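Local coordinates for signal transduction histidine-protein kinase/phosphatase MprB (Mycobacterium hassiacum, PDB 6BLK) that probably autophosphorylates a histidine with ATP as a two-component sensor kinase and phosphatase, of which this piece is the ATP-binding catalytic domain, at residues 66-71 with 82-87; 9-15 with 47-51. All coordinates share one frame; numbering follows the deposited sequence.

Interaction 1: 66-71 with 82-87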
ATOM      1  N   GLY A  66      15.161  -1.858  -8.015  1.00 23.42           N
ATOM      2  CA  GLY A  66      13.777  -1.979  -8.443  1.00 17.83           C
ATOM      3  C   GLY A  66      13.036  -0.660  -8.392  1.00 15.80           C
ATOM      4  O   GLY A  66      13.398   0.287  -7.700  1.00 23.06           O
ATOM      5  N   ARG A  67      11.966  -0.626  -9.162  1.00 16.07           N
ATOM      6  CA  ARG A  67      11.074   0.511  -9.224  1.00 12.84           C
ATOM      7  C   ARG A  67       9.844   0.178  -8.394  1.00 15.38           C
ATOM      8  O   ARG A  67       9.310  -0.930  -8.484  1.00 17.61           O
ATOM      9  CB  ARG A  67      10.674   0.820 -10.666  1.00 22.01           C
ATOM     10  CG  ARG A  67      11.806   1.414 -11.501  1.00 30.77           C
ATOM     11  CD  ARG A  67      11.341   1.858 -12.888  1.00 50.98           C
ATOM     12  NE  ARG A  67      10.859   0.746 -13.709  1.00 42.06           N
ATOM     13  CZ  ARG A  67       9.618   0.610 -14.177  1.00 45.54           C
ATOM     14  NH1 ARG A  67       8.683   1.519 -13.930  1.00 53.98           N
ATOM     15  NH2 ARG A  67       9.310  -0.449 -14.916  1.00 47.10           N
ATOM     16  N   VAL A  68       9.416   1.137  -7.584  1.00 15.97           N
ATOM     17  CA  VAL A  68       8.172   1.016  -6.835  1.00 11.82           C
ATOM     18  C   VAL A  68       7.260   2.146  -7.287  1.00 11.29           C
ATOM     19  O   VAL A  68       7.645   3.317  -7.249  1.00 16.59           O
ATOM     20  CB  VAL A  68       8.432   1.053  -5.317  1.00 10.68           C
ATOM     21  CG1 VAL A  68       7.101   1.234  -4.531  1.00 14.20           C
ATOM     22  CG2 VAL A  68       9.188  -0.207  -4.854  1.00 15.33           C
ATOM     23  N   GLY A  69       6.064   1.791  -7.755  1.00 12.69           N
ATOM     24  CA  GLY A  69       5.111   2.765  -8.236  1.00 11.47           C
ATOM     25  C   GLY A  69       4.123   3.079  -7.120  1.00 11.70           C
ATOM     26  O   GLY A  69       3.681   2.190  -6.417  1.00 16.77           O
ATOM     27  N   VAL A  70       3.836   4.365  -6.968  1.00 12.33           N
ATOM     28  CA  VAL A  70       2.936   4.861  -5.938  1.00 11.39           C
ATOM     29  C   VAL A  70       1.994   5.813  -6.653  1.00 17.27           C
ATOM     30  O   VAL A  70       2.365   6.950  -6.966  1.00 15.71           O
ATOM     31  CB  VAL A  70       3.662   5.578  -4.797  1.00 15.31           C
ATOM     32  CG1 VAL A  70       2.685   6.002  -3.748  1.00 16.62           C
ATOM     33  CG2 VAL A  70       4.796   4.713  -4.223  1.00 16.58           C
ATOM     34  N   ARG A  71       0.790   5.356  -6.944  1.00 13.18           N
ATOM     35  CA  ARG A  71      -0.108   6.096  -7.815  1.00  8.69           C
ATOM     36  C   ARG A  71      -1.440   6.266  -7.118  1.00 12.01           C
ATOM     37  O   ARG A  71      -1.980   5.320  -6.558  1.00 14.16           O
ATOM     38  CB  ARG A  71      -0.323   5.399  -9.168  1.00 12.27           C
ATOM     39  CG  ARG A  71       0.908   4.714  -9.792  1.00 22.69           C
ATOM     40  CD  ARG A  71       1.811   5.615 -10.570  1.00 30.41           C
ATOM     41  NE  ARG A  71       2.890   4.856 -11.203  1.00 31.85           N
ATOM     42  CZ  ARG A  71       3.964   5.413 -11.753  1.00 33.39           C
ATOM     43  NH1 ARG A  71       4.103   6.735 -11.753  1.00 28.84           N
ATOM     44  NH2 ARG A  71       4.889   4.651 -12.312  1.00 37.21           N
ATOM     45  N   LEU A  82      -5.450   4.149  -4.590  1.00 11.64           N
ATOM     46  CA  LEU A  82      -4.010   4.153  -4.376  1.00  7.89           C
ATOM     47  C   LEU A  82      -3.501   2.791  -4.809  1.00  9.10           C
ATOM     48  O   LEU A  82      -3.983   1.763  -4.331  1.00 11.42           O
ATOM     49  CB  LEU A  82      -3.668   4.441  -2.911  1.00 10.07           C
ATOM     50  CG  LEU A  82      -2.241   4.214  -2.398  1.00 12.92           C
ATOM     51  CD1 LEU A  82      -1.235   5.167  -3.007  1.00 12.49           C
ATOM     52  CD2 LEU A  82      -2.224   4.371  -0.875  1.00 20.91           C
ATOM     53  N   VAL A  83      -2.547   2.782  -5.710  1.00 10.55           N
ATOM     54  CA  VAL A  83      -1.959   1.532  -6.178  1.00 10.54           C
ATOM     55  C   VAL A  83      -0.476   1.613  -5.929  1.00 11.75           C
ATOM     56  O   VAL A  83       0.200   2.511  -6.454  1.00 11.66           O
ATOM     57  CB  VAL A  83      -2.252   1.248  -7.659  1.00  9.76           C
ATOM     58  CG1 VAL A  83      -1.756  -0.141  -8.027  1.00 17.61           C
ATOM     59  CG2 VAL A  83      -3.718   1.341  -7.950  1.00 15.99           C
ATOM     60  N   ILE A  84       0.033   0.676  -5.139  1.00  9.82           N
ATOM     61  CA  ILE A  84       1.462   0.578  -4.837  1.00 11.50           C
ATOM     62  C   ILE A  84       1.999  -0.711  -5.462  1.00 12.49           C
ATOM     63  O   ILE A  84       1.458  -1.809  -5.250  1.00 11.72           O
ATOM     64  CB  ILE A  84       1.733   0.632  -3.327  1.00 12.26           C
ATOM     65  CG1 ILE A  84       1.413   2.026  -2.780  1.00 12.62           C
ATOM     66  CG2 ILE A  84       3.179   0.247  -3.022  1.00 12.50           C
ATOM     67  CD1 ILE A  84       1.264   2.108  -1.278  1.00 13.33           C
ATOM     68  N   THR A  85       3.020  -0.566  -6.300  1.00 12.97           N
ATOM     69  CA  THR A  85       3.476  -1.654  -7.139  1.00 12.15           C
ATOM     70  C   THR A  85       4.968  -1.845  -6.967  1.00 14.03           C
ATOM     71  O   THR A  85       5.719  -0.892  -6.719  1.00 14.54           O
ATOM     72  CB  THR A  85       3.210  -1.436  -8.649  1.00 13.52           C
ATOM     73  OG1 THR A  85       3.776  -0.185  -9.052  1.00 20.51           O
ATOM     74  CG2 THR A  85       1.765  -1.464  -8.977  1.00 16.62           C
ATOM     75  N   ASP A  86       5.396  -3.093  -7.123  1.00 10.56           N
ATOM     76  CA  ASP A  86       6.830  -3.400  -7.114  1.00 12.77           C
ATOM     77  C   ASP A  86       7.160  -4.355  -8.251  1.00 12.55           C
ATOM     78  O   ASP A  86       6.304  -4.773  -9.033  1.00 14.12           O
ATOM     79  CB  ASP A  86       7.272  -3.977  -5.767  1.00 15.81           C
ATOM     80  CG  ASP A  86       6.539  -5.241  -5.426  1.00 20.67           C
ATOM     81  OD1 ASP A  86       6.622  -6.224  -6.206  1.00 16.41           O
ATOM     82  OD2 ASP A  86       5.825  -5.233  -4.396  1.00 17.35           O
ATOM     83  N   GLN A  87       8.460  -4.694  -8.342  1.00 13.88           N
ATOM     84  CA  GLN A  87       8.992  -5.615  -9.331  1.00 13.69           C
ATOM     85  C   GLN A  87       9.503  -6.884  -8.673  1.00 12.68           C
ATOM     86  O   GLN A  87      10.421  -7.530  -9.174  1.00 16.65           O
ATOM     87  CB  GLN A  87      10.103  -4.936 -10.120  1.00 13.35           C
ATOM     88  CG  GLN A  87       9.628  -3.783 -10.956  1.00 13.22           C
ATOM     89  CD  GLN A  87      10.749  -3.188 -11.788  1.00 20.02           C
ATOM     90  OE1 GLN A  87      11.713  -2.646 -11.256  1.00 22.30           O
ATOM     91  NE2 GLN A  87      10.625  -3.297 -13.095  1.00 32.97           N
TER
HETATM   92  O   HOH W   1      10.465  -3.094  -7.220  1.00 17.12           O
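Gln87, just past the end of strand 79-85, reaches back to Arg67. With CG anti to its carbonyl carbon and the chain extended beyond, its OE1 accepts from Arg67 N at 2.9 Å, the donor tilted 33° from the amide's carbonyl plane. The Arg67 guanidinium passes obliquely by Gln87 NE2, the two planes 71° apart, and gives NH1 to a salt bridge with Glu32. A water that donates to Arg67 O and accepts from Gln87 N takes the place of a direct backbone bond between them.

At the next pair Gly69 N donates to Thr85 O at 2.9 Å and only weakly to Thr85 OG1, which sits between its own backbone N and carbonyl carbon, a torsion (chi1 54°) that sets OG1 against the glycine N and CA. Thr85 N returns a bond to Gly69 O, and Arg71 and Val83 form a second hydrogen-bonded pair. On the other face Val70 lies alongside Leu82, CG1 to CD1 4.1 Å, and near Ile84, all three packing on helix 44-60. The carboxylate of Asp86 leads off from the hairpin to the nucleotide, OD2 bonded to N6 of ATP and OD1 to Gly88 N and Thr147 N. This is an antiparallel hairpin leading into the adenine-binding aspartate of the GHKL ATPase fold.

Interaction 2: 9-15 with 47-51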
ATOM      1  N   VAL A   9      -7.899  14.698   6.171  1.00 14.88           N
ATOM      2  CA  VAL A   9      -6.558  14.126   5.983  1.00 16.86           C
ATOM      3  C   VAL A   9      -6.107  14.376   4.542  1.00 13.54           C
ATOM      4  O   VAL A   9      -6.755  13.914   3.593  1.00 15.28           O
ATOM      5  CB  VAL A   9      -6.519  12.621   6.300  1.00 17.03           C
ATOM      6  CG1 VAL A   9      -5.151  12.077   6.050  1.00 19.41           C
ATOM      7  CG2 VAL A   9      -6.901  12.348   7.748  1.00 21.68           C
ATOM      8  N   ASP A  10      -4.981  15.075   4.379  1.00 15.98           N
ATOM      9  CA  ASP A  10      -4.371  15.320   3.065  1.00 17.59           C
ATOM     10  C   ASP A  10      -3.533  14.106   2.660  1.00 14.35           C
ATOM     11  O   ASP A  10      -2.498  13.834   3.253  1.00 18.41           O
ATOM     12  CB  ASP A  10      -3.531  16.594   3.175  1.00 17.43           C
ATOM     13  CG  ASP A  10      -2.829  16.973   1.913  1.00 27.05           C
ATOM     14  OD1 ASP A  10      -2.689  16.143   1.006  1.00 22.96           O
ATOM     15  OD2 ASP A  10      -2.370  18.136   1.856  1.00 31.79           O
ATOM     16  N   MET A  11      -3.983  13.350   1.657  1.00 13.60           N
ATOM     17  CA  MET A  11      -3.306  12.111   1.339  1.00 13.95           C
ATOM     18  C   MET A  11      -1.949  12.356   0.697  1.00 13.39           C
ATOM     19  O   MET A  11      -1.086  11.477   0.767  1.00 15.81           O
ATOM     20  CB  MET A  11      -4.157  11.229   0.417  1.00 13.00           C
ATOM     21  CG  MET A  11      -5.357  10.576   1.093  1.00 16.89           C
ATOM     22  SD  MET A  11      -4.898   9.505   2.503  1.00 17.22           S
ATOM     23  CE  MET A  11      -3.856   8.282   1.776  1.00 20.95           C
ATOM     24  N   THR A  12      -1.741  13.537   0.109  1.00 14.11           N
ATOM     25  CA  THR A  12      -0.420  13.860  -0.419  1.00 17.18           C
ATOM     26  C   THR A  12       0.591  13.926   0.711  1.00 17.20           C
ATOM     27  O   THR A  12       1.710  13.425   0.581  1.00 21.15           O
ATOM     28  CB  THR A  12      -0.457  15.169  -1.190  1.00 18.51           C
ATOM     29  OG1 THR A  12      -1.424  15.091  -2.242  1.00 19.43           O
ATOM     30  CG2 THR A  12       0.917  15.477  -1.761  1.00 23.14           C
ATOM     31  N   GLU A  13       0.210  14.517   1.840  1.00 16.09           N
ATOM     32  CA  GLU A  13       1.149  14.591   2.951  1.00 20.38           C
ATOM     33  C   GLU A  13       1.354  13.222   3.586  1.00 17.13           C
ATOM     34  O   GLU A  13       2.481  12.874   3.952  1.00 22.72           O
ATOM     35  CB  GLU A  13       0.670  15.613   3.978  1.00 21.50           C
ATOM     36  CG  GLU A  13       0.515  17.042   3.460  1.00 36.27           C
ATOM     37  CD  GLU A  13       1.647  17.950   3.898  1.00 65.35           C
ATOM     38  OE1 GLU A  13       2.745  17.432   4.207  1.00 61.36           O
ATOM     39  OE2 GLU A  13       1.432  19.184   3.945  1.00 72.96           O
ATOM     40  N   VAL A  14       0.285  12.428   3.719  1.00 18.03           N
ATOM     41  CA  VAL A  14       0.401  11.095   4.288  1.00 18.11           C
ATOM     42  C   VAL A  14       1.382  10.261   3.481  1.00 18.05           C
ATOM     43  O   VAL A  14       2.281   9.614   4.033  1.00 19.72           O
ATOM     44  CB  VAL A  14      -0.984  10.430   4.358  1.00 22.47           C
ATOM     45  CG1 VAL A  14      -0.862   8.964   4.674  1.00 18.92           C
ATOM     46  CG2 VAL A  14      -1.816  11.135   5.398  1.00 21.13           C
ATOM     47  N   ILE A  15       1.228  10.272   2.162  1.00 16.83           N
ATOM     48  CA  ILE A  15       2.107   9.473   1.313  1.00 16.30           C
ATOM     49  C   ILE A  15       3.527  10.011   1.359  1.00 16.36           C
ATOM     50  O   ILE A  15       4.481   9.234   1.427  1.00 17.36           O
ATOM     51  CB  ILE A  15       1.546   9.423  -0.112  1.00 16.92           C
ATOM     52  CG1 ILE A  15       0.187   8.723  -0.092  1.00 14.85           C
ATOM     53  CG2 ILE A  15       2.531   8.739  -1.025  1.00 19.68           C
ATOM     54  CD1 ILE A  15      -0.614   8.898  -1.356  1.00 16.13           C
ATOM     55  N   LEU A  47      -3.914   6.030   8.680  1.00 12.63           N
ATOM     56  CA  LEU A  47      -3.670   5.991   7.247  1.00 13.28           C
ATOM     57  C   LEU A  47      -2.182   5.969   6.959  1.00 13.75           C
ATOM     58  O   LEU A  47      -1.740   5.276   6.041  1.00 13.32           O
ATOM     59  CB  LEU A  47      -4.311   7.194   6.550  1.00 16.84           C
ATOM     60  CG  LEU A  47      -5.836   7.143   6.514  1.00 10.85           C
ATOM     61  CD1 LEU A  47      -6.402   8.508   6.204  1.00 18.92           C
ATOM     62  CD2 LEU A  47      -6.384   6.074   5.579  1.00 12.81           C
ATOM     63  N   GLY A  48      -1.406   6.739   7.714  1.00 14.13           N
ATOM     64  CA  GLY A  48       0.036   6.718   7.525  1.00 13.94           C
ATOM     65  C   GLY A  48       0.627   5.355   7.827  1.00 15.21           C
ATOM     66  O   GLY A  48       1.514   4.870   7.116  1.00 16.23           O
ATOM     67  N   ARG A  49       0.118   4.704   8.870  1.00 15.69           N
ATOM     68  CA  ARG A  49       0.573   3.373   9.210  1.00 17.53           C
ATOM     69  C   ARG A  49       0.241   2.396   8.095  1.00 19.43           C
ATOM     70  O   ARG A  49       1.055   1.544   7.739  1.00 16.08           O
ATOM     71  CB  ARG A  49      -0.073   2.937  10.520  1.00 18.44           C
ATOM     72  CG  ARG A  49       0.350   1.571  10.978  1.00 29.46           C
ATOM     73  CD  ARG A  49      -0.242   1.262  12.340  1.00 42.02           C
ATOM     74  NE  ARG A  49       0.214  -0.027  12.861  1.00 57.73           N
ATOM     75  CZ  ARG A  49      -0.168  -0.534  14.030  1.00 53.74           C
ATOM     76  NH1 ARG A  49      -1.008   0.145  14.799  1.00 37.71           N
ATOM     77  NH2 ARG A  49       0.291  -1.713  14.434  1.00 52.37           N
ATOM     78  N   ALA A  50      -0.947   2.526   7.516  1.00 13.78           N
ATOM     79  CA  ALA A  50      -1.359   1.629   6.451  1.00 13.42           C
ATOM     80  C   ALA A  50      -0.511   1.820   5.201  1.00 17.94           C
ATOM     81  O   ALA A  50      -0.022   0.843   4.627  1.00 13.14           O
ATOM     82  CB  ALA A  50      -2.843   1.825   6.179  1.00 13.65           C
ATOM     83  N   VAL A  51      -0.295   3.064   4.773  1.00 11.27           N
ATOM     84  CA  VAL A  51       0.519   3.283   3.584  1.00 13.31           C
ATOM     85  C   VAL A  51       1.955   2.825   3.829  1.00 13.51           C
ATOM     86  O   VAL A  51       2.559   2.169   2.973  1.00 12.98           O
ATOM     87  CB  VAL A  51       0.446   4.754   3.146  1.00 13.44           C
ATOM     88  CG1 VAL A  51       1.399   5.024   1.999  1.00 15.91           C
ATOM     89  CG2 VAL A  51      -0.978   5.126   2.744  1.00 17.39           C
TER
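Apolar packing carries the whole interface, with Leu47 and Val51 on one helix and Val14 set between them from the other. Leu47 sends CD1 against Val9, meeting CG1 at 3.8 Å as the side chains pass obliquely, and the same methyl meets Met11 SD at 4.1 Å, there with the side chains nearly at right angles. Bends at chi2 and chi3 of Met11 fold its thioether back toward helix 47-51, where CE approaches Val51 CG2. Val14 works differently: its CG1, opposite the backbone N across the CA-CB bond (chi1 168°), lies over the glycine backbone, 3.7 Å from Gly48 CA, and also touches Val51 CG2 at 4.3 Å. Ile15 CG1 adds a looser contact with Val51 CG1.

Among polar groups, Asp10 serves the helix start: at the N-cap, its OD1 accepts weakly from Thr12 N and Glu13 N. Ser18, outside the segments, gives a polar link between the helices, its OG bonding to Val14 O and weakly to Gly48 O.

The axes of the short segments 11-15 and 47-51 cross at -51°, 9.7 Å apart at closest. Contacts made by methyl groups, a thioether and a bare glycine backbone imply cohesion through shape and the hydrophobic effect, without hydrogen bonds between the segments themselves.

In the fold
The two contacts illustrate how an alpha/beta sandwich is built from hairpin and helix packing. Their centres lie 15 Å apart, and interaction 2 closes along the chain before interaction 1 opens, helix 44-60 leading on to strand 67-76. Both reach the same mixed sheet and meet directly: Val70 CG1 lies 3.9 Å from Ile15 CG2, and Leu82 CD2 lies 3.9 Å from Val51 CG2. The apolar face of the hairpin thus forms a continuous core with both helices. Interaction 1 ends at the ATP pocket, whereas interaction 2 lies farther from the nucleotide, with the Val51 side chain about 13 Å from ATP (nearest atoms), on the helix that also bears Asn57, which binds magnesium and ATP.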